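Local coordinates for DNA replication protein DnaC (Aquifex aeolicus, PDB 3ECC), which probably binds ATP and, as a helicase loader with an AAA-type core, acts in bacterial replication initiation, probably by delivering the replicative helicase, at residues G45-K51 against I179-R185; A7-T11 against L23-R27; V103-L109 against S135-N141. All coordinates share one frame; numbering follows the deposited sequence.

Contact 1: residues G45-K51 against I179-R185; sequences GSPGVGK and IKGSDLR. With ADP (adenosine-5'-diphosphate), chain B; BEF (beryllium trifluoride ion), chain D.
The ADP oxygen O3B is gripped from both segments. Gly48 N donates to it over 3.2 Å at an N-H...O angle of 155°, and Arg185 NH2 adds a weak bond. Residues 45-51 make up most of the P-loop (Walker A), which Thr52 completes, between strand 40-45 and helix 51-65, and here the chain's C-terminal segment folds over it. The Arg185 guanidinium lies with one face over Gly48 CA, which sits 3.6 Å above its plane, while the beryllium fluoride meets its edge. Both terminal nitrogens donate to fluorine F3, with NH1 at 3.0 Å, so the arginine reads the beta-phosphate together with the beryllium fluoride, which takes the place of a gamma-phosphate. From the P-loop, Lys51 N and NZ converge on ADP O2B, NZ at 2.7 Å. The lysine chain bends back at chi3 (-63°) and chi4, which also lets NZ bond to Gly45 O from above the carbonyl plane. Tyr4 and His13 add further bonds to the nucleotide. Away from it, Leu184 packs CD1 on Pro47 CB at 3.3 Å, and Val49 CG2 lies beside the backbone of Gly181. Near Ile179, a water accepts from Ser46 N at 2.9 Å.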
# COMPACT_ATOMS: atom_id res chain seq x y z
N GLY A 45 -8.52 -7.52 0.48
CA GLY A 45 -9.23 -8.48 1.31
C GLY A 45 -10.06 -7.86 2.43
O GLY A 45 -10.02 -6.66 2.66
N SER A 46 -10.80 -8.71 3.12
CA SER A 46 -11.60 -8.31 4.27
C SER A 46 -10.74 -7.96 5.50
O SER A 46 -9.55 -8.26 5.52
CB SER A 46 -12.57 -9.43 4.64
OG SER A 46 -13.66 -9.44 3.74
N PRO A 47 -11.35 -7.29 6.51
CA PRO A 47 -10.74 -6.94 7.80
C PRO A 47 -10.17 -8.15 8.56
O PRO A 47 -10.69 -9.26 8.43
CB PRO A 47 -11.91 -6.34 8.59
CG PRO A 47 -12.82 -5.78 7.55
CD PRO A 47 -12.68 -6.66 6.34
N GLY A 48 -9.11 -7.94 9.33
CA GLY A 48 -8.57 -8.98 10.22
C GLY A 48 -7.78 -10.05 9.50
O GLY A 48 -7.24 -10.98 10.12
N VAL A 49 -7.70 -9.92 8.18
CA VAL A 49 -7.05 -10.91 7.34
C VAL A 49 -5.51 -10.86 7.42
O VAL A 49 -4.85 -11.86 7.17
CB VAL A 49 -7.54 -10.77 5.88
CG1 VAL A 49 -6.47 -11.21 4.89
CG2 VAL A 49 -8.85 -11.57 5.69
N GLY A 50 -4.95 -9.72 7.81
CA GLY A 50 -3.49 -9.60 7.96
C GLY A 50 -2.77 -8.71 6.95
O GLY A 50 -1.55 -8.72 6.88
N LYS A 51 -3.53 -7.92 6.19
CA LYS A 51 -2.96 -7.12 5.10
C LYS A 51 -1.90 -6.13 5.60
O LYS A 51 -0.77 -6.12 5.09
CB LYS A 51 -4.06 -6.38 4.33
CG LYS A 51 -5.08 -7.29 3.68
CD LYS A 51 -6.11 -6.52 2.86
CE LYS A 51 -6.94 -5.58 3.73
NZ LYS A 51 -7.83 -6.30 4.68
N ILE A 179 -6.03 -11.79 -0.24
CA ILE A 179 -5.90 -12.52 1.01
C ILE A 179 -7.27 -12.82 1.57
O ILE A 179 -8.09 -11.92 1.77
CB ILE A 179 -5.08 -11.71 2.02
CG1 ILE A 179 -3.71 -11.40 1.42
CG2 ILE A 179 -4.94 -12.47 3.32
CD1 ILE A 179 -2.85 -10.62 2.34
N LYS A 180 -7.53 -14.10 1.82
CA LYS A 180 -8.88 -14.56 2.09
C LYS A 180 -9.03 -15.32 3.41
O LYS A 180 -9.76 -16.29 3.49
CB LYS A 180 -9.41 -15.40 0.93
CG LYS A 180 -9.63 -14.59 -0.33
CD LYS A 180 -10.79 -15.13 -1.15
CE LYS A 180 -10.38 -16.36 -1.97
NZ LYS A 180 -9.64 -15.99 -3.21
N GLY A 181 -8.34 -14.86 4.44
CA GLY A 181 -8.51 -15.44 5.77
C GLY A 181 -9.91 -15.22 6.32
O GLY A 181 -10.61 -14.29 5.92
N SER A 182 -10.34 -16.08 7.24
CA SER A 182 -11.68 -15.97 7.79
C SER A 182 -11.66 -15.82 9.31
O SER A 182 -10.74 -16.28 9.98
CB SER A 182 -12.53 -17.17 7.39
OG SER A 182 -13.87 -16.79 7.12
N ASP A 183 -12.70 -15.17 9.84
CA ASP A 183 -12.80 -14.87 11.26
C ASP A 183 -11.99 -13.64 11.61
O ASP A 183 -11.81 -13.29 12.78
CB ASP A 183 -12.32 -16.03 12.12
CG ASP A 183 -12.60 -15.80 13.60
OD1 ASP A 183 -13.75 -16.06 14.02
OD2 ASP A 183 -11.68 -15.35 14.33
N LEU A 184 -11.46 -12.99 10.58
CA LEU A 184 -10.90 -11.70 10.79
C LEU A 184 -9.83 -11.76 11.88
O LEU A 184 -9.00 -12.65 11.89
CB LEU A 184 -12.01 -10.75 11.20
CG LEU A 184 -11.64 -9.30 11.29
CD1 LEU A 184 -12.85 -8.49 10.89
CD2 LEU A 184 -11.18 -8.98 12.70
N ARG A 185 -9.89 -10.81 12.82
CA ARG A 185 -8.78 -10.59 13.75
C ARG A 185 -8.61 -11.70 14.76
O ARG A 185 -7.51 -11.92 15.26
CB ARG A 185 -8.95 -9.24 14.45
CG ARG A 185 -9.04 -8.07 13.47
CD ARG A 185 -8.69 -6.74 14.12
NE ARG A 185 -7.85 -5.92 13.25
CZ ARG A 185 -8.22 -5.44 12.06
NH1 ARG A 185 -9.43 -5.70 11.57
NH2 ARG A 185 -7.38 -4.71 11.35
PB ADP B . -5.86 -6.11 8.02
O1B ADP B . -4.74 -5.10 7.85
O2B ADP B . -6.18 -6.89 6.77
O3B ADP B . -7.07 -5.57 8.72
PA ADP B . -4.19 -6.79 10.19
O1A ADP B . -2.82 -6.80 9.57
O2A ADP B . -4.44 -5.46 10.87
O3A ADP B . -5.29 -7.18 9.06
O5' ADP B . -4.37 -8.02 11.22
C5' ADP B . -5.06 -7.90 12.46
C4' ADP B . -4.18 -8.44 13.58
O4' ADP B . -3.94 -9.83 13.35
C3' ADP B . -2.83 -7.76 13.60
O3' ADP B . -2.54 -7.40 14.95
C2' ADP B . -1.84 -8.79 13.08
O2' ADP B . -0.63 -8.75 13.80
C1' ADP B . -2.53 -10.11 13.32
N9 ADP B . -2.24 -11.14 12.28
C8 ADP B . -2.85 -11.27 11.08
N7 ADP B . -2.35 -12.34 10.40
C5 ADP B . -1.43 -12.92 11.18
C6 ADP B . -0.51 -14.09 11.08
N6 ADP B . -0.49 -14.90 10.00
N1 ADP B . 0.29 -14.34 12.12
C2 ADP B . 0.29 -13.58 13.23
N3 ADP B . -0.51 -12.50 13.38
C4 ADP B . -1.37 -12.13 12.42
BE BEF D . -7.96 -3.65 7.77
F1 BEF D . -8.41 -4.68 6.41
F2 BEF D . -6.45 -2.72 7.72
F3 BEF D . -8.78 -3.93 9.30
O HOH W 1 -10.44 -11.36 1.89

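Contact 2: residues A7-T11 against L23-R27; sequences ANLDT and LLTIR
Leu9 reaches from the N-terminal loop onto the helix 17-31, where Leu23, Ile26 and Arg27 receive it. Its CB lies over one face of the Arg27 guanidinium, 3.4 Å above the plane and displaced toward the rim. The closest guanidinium atom to that carbon is NH2, with Leu9 CB and Arg27 NH2 3.5 Å apart. Further out, CG is set anti to the carbonyl carbon (chi1 -81°), and this carries the branched end inward between the helix side chains. CD1 meets Ile26 CG2 at 3.8 Å and also lies near the CG methylene of Arg27, Leu9 CD1 and Arg27 CG being 4.1 Å apart. The other branch, CD2, packs against Leu23 CD1 at 3.6 Å and touches Ile26 CG2 as well, at 3.9 Å. Ile26 CG2 is therefore shared by both leucine methyls.

Arg27 runs the opposite way past Leu9, its chain extended from CG to NE, which brings NH2 to 2.7 Å from Leu9 O. Asp10 is the nearby opposite charge, but its OD2 stays 4.8 Å from Arg27 NH2, too long for a salt bridge. The like-charged Lys65 amino group lies close to Arg27 NH1 and would probably offset part of any attraction from Asp10.

In the fold, this contact lays the loop before helix 17-31 back across that helix. Ala61 of helix 51-65 also touches Leu9, while Leu54 and Thr58 of the same helix and Leu41 and Phe43 of strand 40-45 pack on Ile26. The loop passes on to Tyr12 and His13, which bind ADP. Chemically the contact is divided: methyl groups meet inside, and an arginine lays its flat group over a carbon beside them, bringing one nitrogen close to a backbone oxygen. Asp10 may add some longer-range attraction.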
# COMPACT_ATOMS: atom_id res chain seq x y z
N ALA A 7 5.61 -7.44 13.65
CA ALA A 7 5.27 -7.88 12.30
C ALA A 7 6.51 -8.14 11.45
O ALA A 7 7.01 -7.24 10.77
CB ALA A 7 4.36 -6.87 11.62
N ASN A 8 7.01 -9.37 11.54
CA ASN A 8 8.12 -9.83 10.73
C ASN A 8 7.63 -10.87 9.74
O ASN A 8 6.63 -11.55 9.98
CB ASN A 8 9.19 -10.46 11.61
CG ASN A 8 9.89 -9.46 12.48
OD1 ASN A 8 10.98 -9.00 12.16
ND2 ASN A 8 9.27 -9.11 13.61
N LEU A 9 8.35 -11.02 8.63
CA LEU A 9 8.10 -12.13 7.71
C LEU A 9 8.43 -13.45 8.39
O LEU A 9 8.31 -14.52 7.79
CB LEU A 9 8.90 -11.97 6.42
CG LEU A 9 8.36 -11.03 5.34
CD1 LEU A 9 9.26 -11.10 4.13
CD2 LEU A 9 6.92 -11.36 4.96
N ASP A 10 8.83 -13.36 9.65
CA ASP A 10 9.23 -14.53 10.43
C ASP A 10 8.15 -14.88 11.46
O ASP A 10 7.73 -16.04 11.57
CB ASP A 10 10.55 -14.25 11.12
CG ASP A 10 11.32 -15.50 11.42
OD1 ASP A 10 10.86 -16.29 12.28
OD2 ASP A 10 12.39 -15.70 10.79
N THR A 11 7.71 -13.87 12.21
CA THR A 11 6.55 -13.97 13.09
C THR A 11 5.29 -14.40 12.31
O THR A 11 4.27 -14.77 12.90
CB THR A 11 6.27 -12.61 13.77
OG1 THR A 11 7.44 -12.19 14.49
CG2 THR A 11 5.09 -12.71 14.74
N LEU A 23 3.08 -14.85 1.18
CA LEU A 23 4.37 -14.88 1.87
C LEU A 23 5.51 -15.23 0.92
O LEU A 23 6.57 -14.60 0.96
CB LEU A 23 4.34 -15.85 3.07
CG LEU A 23 5.65 -16.12 3.83
CD1 LEU A 23 6.22 -14.84 4.45
CD2 LEU A 23 5.45 -17.18 4.90
N LEU A 24 5.28 -16.22 0.05
CA LEU A 24 6.30 -16.63 -0.92
C LEU A 24 6.50 -15.56 -1.99
O LEU A 24 7.63 -15.31 -2.41
CB LEU A 24 5.94 -17.99 -1.55
CG LEU A 24 5.86 -19.21 -0.61
CD1 LEU A 24 5.25 -20.42 -1.30
CD2 LEU A 24 7.21 -19.56 0.03
N THR A 25 5.42 -14.92 -2.40
CA THR A 25 5.50 -13.83 -3.37
C THR A 25 6.19 -12.59 -2.79
O THR A 25 6.86 -11.86 -3.51
CB THR A 25 4.11 -13.44 -3.91
OG1 THR A 25 3.47 -14.60 -4.45
CG2 THR A 25 4.25 -12.41 -5.01
N ILE A 26 6.04 -12.37 -1.48
CA ILE A 26 6.71 -11.25 -0.82
C ILE A 26 8.21 -11.50 -0.71
O ILE A 26 9.02 -10.62 -1.02
CB ILE A 26 6.15 -10.97 0.60
CG1 ILE A 26 4.69 -10.52 0.52
CG2 ILE A 26 7.00 -9.93 1.32
CD1 ILE A 26 3.95 -10.67 1.83
N ARG A 27 8.57 -12.71 -0.28
CA ARG A 27 9.98 -13.09 -0.10
C ARG A 27 10.78 -12.99 -1.41
O ARG A 27 11.90 -12.48 -1.42
CB ARG A 27 10.10 -14.49 0.54
CG ARG A 27 9.73 -14.54 2.03
CD ARG A 27 10.38 -15.71 2.76
NE ARG A 27 10.13 -15.68 4.21
CZ ARG A 27 10.84 -14.99 5.10
NH1 ARG A 27 11.88 -14.25 4.71
NH2 ARG A 27 10.52 -15.03 6.39

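Contact 3: residues V103-L109 against S135-N141; sequences VLVLDDL and STIITTN. With BEF (beryllium trifluoride ion), chain D.
Beside the nucleotide site, Asp107 and Asp108 fit a Walker B motif in sequence and position, and Thr139 of the neighbouring strand fixes both. Thr139 OG1 donates to Asp107 OD2 over 2.6 Å, reaching it from above the carboxylate plane. The same hydroxyl accepts from Asp108 N at 3.1 Å, in a nearly straight bond with an N-H...O angle of 172°. It can serve both because chi1 (77°) places OG1 between the backbone N and the carbonyl carbon, turned toward the adjacent strand. Asp107 OD2 has a second partner in the hydroxyl of Thr52, a residue that binds magnesium, so the carboxylate is held by hydroxyls from two parts of the site. Asp107 is itself a magnesium-site residue of this protein, although it does not bind the ion in this model.

The two strands, 104-107 and 136-141, are neighbouring inner strands of a parallel five-stranded sheet of the P-loop NTPase type. They are joined through helix 116-131 as a beta-alpha-beta unit, their directions differing by 14°. Backbone bonds zip them in parallel register. Ile137 N donates to Leu104 O at 2.7 Å, Leu106 N to Ile137 O at 2.8 Å, and Thr139 N to Leu106 O at 3.2 Å. The pairing starts with a weak bond from Leu104 N to Ser135 O. Beyond Asp107 it continues from Leu109 N to Thr139 O, at 3.0 Å.

On the sheet face bearing Leu104, Leu106 and Ile138, Leu109 turns its CD2 methyl across Ile138 CG2, 3.6 Å away, and it also meets Ile122 of helix 116-131. At the C-terminal end of the strands, Asp108 and Asn141 lie side by side toward the beryllium fluoride. Ser111 bonds to Asp108 OD2, while Asp108 OD1 stands 3.2 Å from fluorine F2.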
# COMPACT_ATOMS: atom_id res chain seq x y z
N VAL A 103 10.43 3.52 -0.86
CA VAL A 103 9.34 2.60 -0.55
C VAL A 103 8.28 3.33 0.25
O VAL A 103 8.59 3.99 1.25
CB VAL A 103 9.82 1.38 0.26
CG1 VAL A 103 8.64 0.51 0.68
CG2 VAL A 103 10.80 0.55 -0.53
N LEU A 104 7.03 3.24 -0.18
CA LEU A 104 5.93 3.88 0.53
C LEU A 104 4.78 2.91 0.72
O LEU A 104 4.39 2.19 -0.21
CB LEU A 104 5.45 5.14 -0.21
CG LEU A 104 4.39 6.01 0.48
CD1 LEU A 104 4.96 6.80 1.66
CD2 LEU A 104 3.75 6.96 -0.53
N VAL A 105 4.25 2.87 1.94
CA VAL A 105 3.07 2.08 2.24
C VAL A 105 1.89 3.02 2.40
O VAL A 105 1.89 3.88 3.29
CB VAL A 105 3.24 1.25 3.53
CG1 VAL A 105 2.11 0.24 3.66
CG2 VAL A 105 4.59 0.56 3.55
N LEU A 106 0.89 2.86 1.54
CA LEU A 106 -0.40 3.51 1.74
C LEU A 106 -1.39 2.50 2.30
O LEU A 106 -1.91 1.65 1.57
CB LEU A 106 -0.92 4.09 0.42
CG LEU A 106 -0.08 5.15 -0.31
CD1 LEU A 106 -0.79 5.60 -1.56
CD2 LEU A 106 0.22 6.33 0.59
N ASP A 107 -1.63 2.57 3.61
CA ASP A 107 -2.43 1.57 4.31
C ASP A 107 -3.88 2.01 4.41
O ASP A 107 -4.16 3.18 4.71
CB ASP A 107 -1.85 1.31 5.70
CG ASP A 107 -2.36 0.01 6.32
OD1 ASP A 107 -3.05 0.08 7.35
OD2 ASP A 107 -2.06 -1.08 5.78
N ASP A 108 -4.80 1.07 4.16
CA ASP A 108 -6.23 1.36 4.10
C ASP A 108 -6.57 2.43 3.07
O ASP A 108 -7.29 3.38 3.35
CB ASP A 108 -6.79 1.73 5.48
CG ASP A 108 -7.72 0.66 6.05
OD1 ASP A 108 -7.56 0.27 7.23
OD2 ASP A 108 -8.63 0.22 5.30
N LEU A 109 -6.04 2.25 1.86
CA LEU A 109 -6.16 3.25 0.80
C LEU A 109 -7.63 3.55 0.44
O LEU A 109 -8.36 2.69 -0.07
CB LEU A 109 -5.35 2.84 -0.44
CG LEU A 109 -5.37 3.76 -1.67
CD1 LEU A 109 -4.87 5.17 -1.38
CD2 LEU A 109 -4.56 3.16 -2.81
N SER A 135 8.52 2.70 -6.07
CA SER A 135 7.81 1.51 -5.60
C SER A 135 6.94 1.82 -4.40
O SER A 135 7.37 2.47 -3.45
CB SER A 135 8.78 0.38 -5.27
OG SER A 135 9.98 0.90 -4.71
N THR A 136 5.70 1.34 -4.45
CA THR A 136 4.71 1.69 -3.45
C THR A 136 3.80 0.51 -3.14
O THR A 136 3.26 -0.14 -4.04
CB THR A 136 3.88 2.94 -3.87
OG1 THR A 136 2.60 2.90 -3.23
CG2 THR A 136 3.67 2.98 -5.37
N ILE A 137 3.64 0.23 -1.85
CA ILE A 137 2.81 -0.88 -1.40
C ILE A 137 1.49 -0.37 -0.86
O ILE A 137 1.43 0.63 -0.15
CB ILE A 137 3.54 -1.73 -0.34
CG1 ILE A 137 4.86 -2.26 -0.91
CG2 ILE A 137 2.64 -2.88 0.13
CD1 ILE A 137 5.82 -2.83 0.13
N ILE A 138 0.41 -1.07 -1.20
CA ILE A 138 -0.93 -0.63 -0.85
C ILE A 138 -1.68 -1.76 -0.18
O ILE A 138 -1.56 -2.91 -0.58
CB ILE A 138 -1.71 -0.17 -2.11
CG1 ILE A 138 -1.10 1.09 -2.71
CG2 ILE A 138 -3.20 0.02 -1.80
CD1 ILE A 138 -1.46 1.31 -4.16
N THR A 139 -2.44 -1.44 0.86
CA THR A 139 -3.44 -2.37 1.39
C THR A 139 -4.80 -1.72 1.28
O THR A 139 -4.95 -0.53 1.54
CB THR A 139 -3.16 -2.81 2.85
OG1 THR A 139 -3.54 -1.76 3.75
CG2 THR A 139 -1.70 -3.15 3.04
N THR A 140 -5.79 -2.51 0.88
CA THR A 140 -7.10 -1.97 0.61
C THR A 140 -8.20 -2.96 0.97
O THR A 140 -7.99 -4.18 1.00
CB THR A 140 -7.24 -1.51 -0.88
OG1 THR A 140 -8.51 -0.87 -1.07
CG2 THR A 140 -7.11 -2.70 -1.83
N ASN A 141 -9.39 -2.43 1.23
CA ASN A 141 -10.53 -3.27 1.55
C ASN A 141 -11.33 -3.70 0.32
O ASN A 141 -11.61 -2.90 -0.56
CB ASN A 141 -11.43 -2.55 2.53
CG ASN A 141 -11.55 -3.30 3.82
OD1 ASN A 141 -12.08 -4.41 3.85
ND2 ASN A 141 -11.03 -2.72 4.89
BE BEF D . -7.96 -3.65 7.77
F1 BEF D . -8.41 -4.68 6.41
F2 BEF D . -6.45 -2.72 7.72
F3 BEF D . -8.78 -3.93 9.30

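In the fold
Contact 2 comes first along the chain and closes before the others open; contact 3 is then nested within the long loop closed by contact 1. Their centres are about 16 Å apart in every pairing. Contact 3 lies in the parallel sheet, its centre about 1 Å from the chain centre, against about 16 and 15 Å for contacts 1 and 2. Contacts 1 and 3 touch, the Lys51 side chain packing on the backbone of Thr140 and Pro47 on Asn141, and both meet the beryllium fluoride. Contact 2 touches neither, its nearest atoms about 7 Å from each, but its Ile26 packs on strand 40-45, which runs into the P-loop of contact 1.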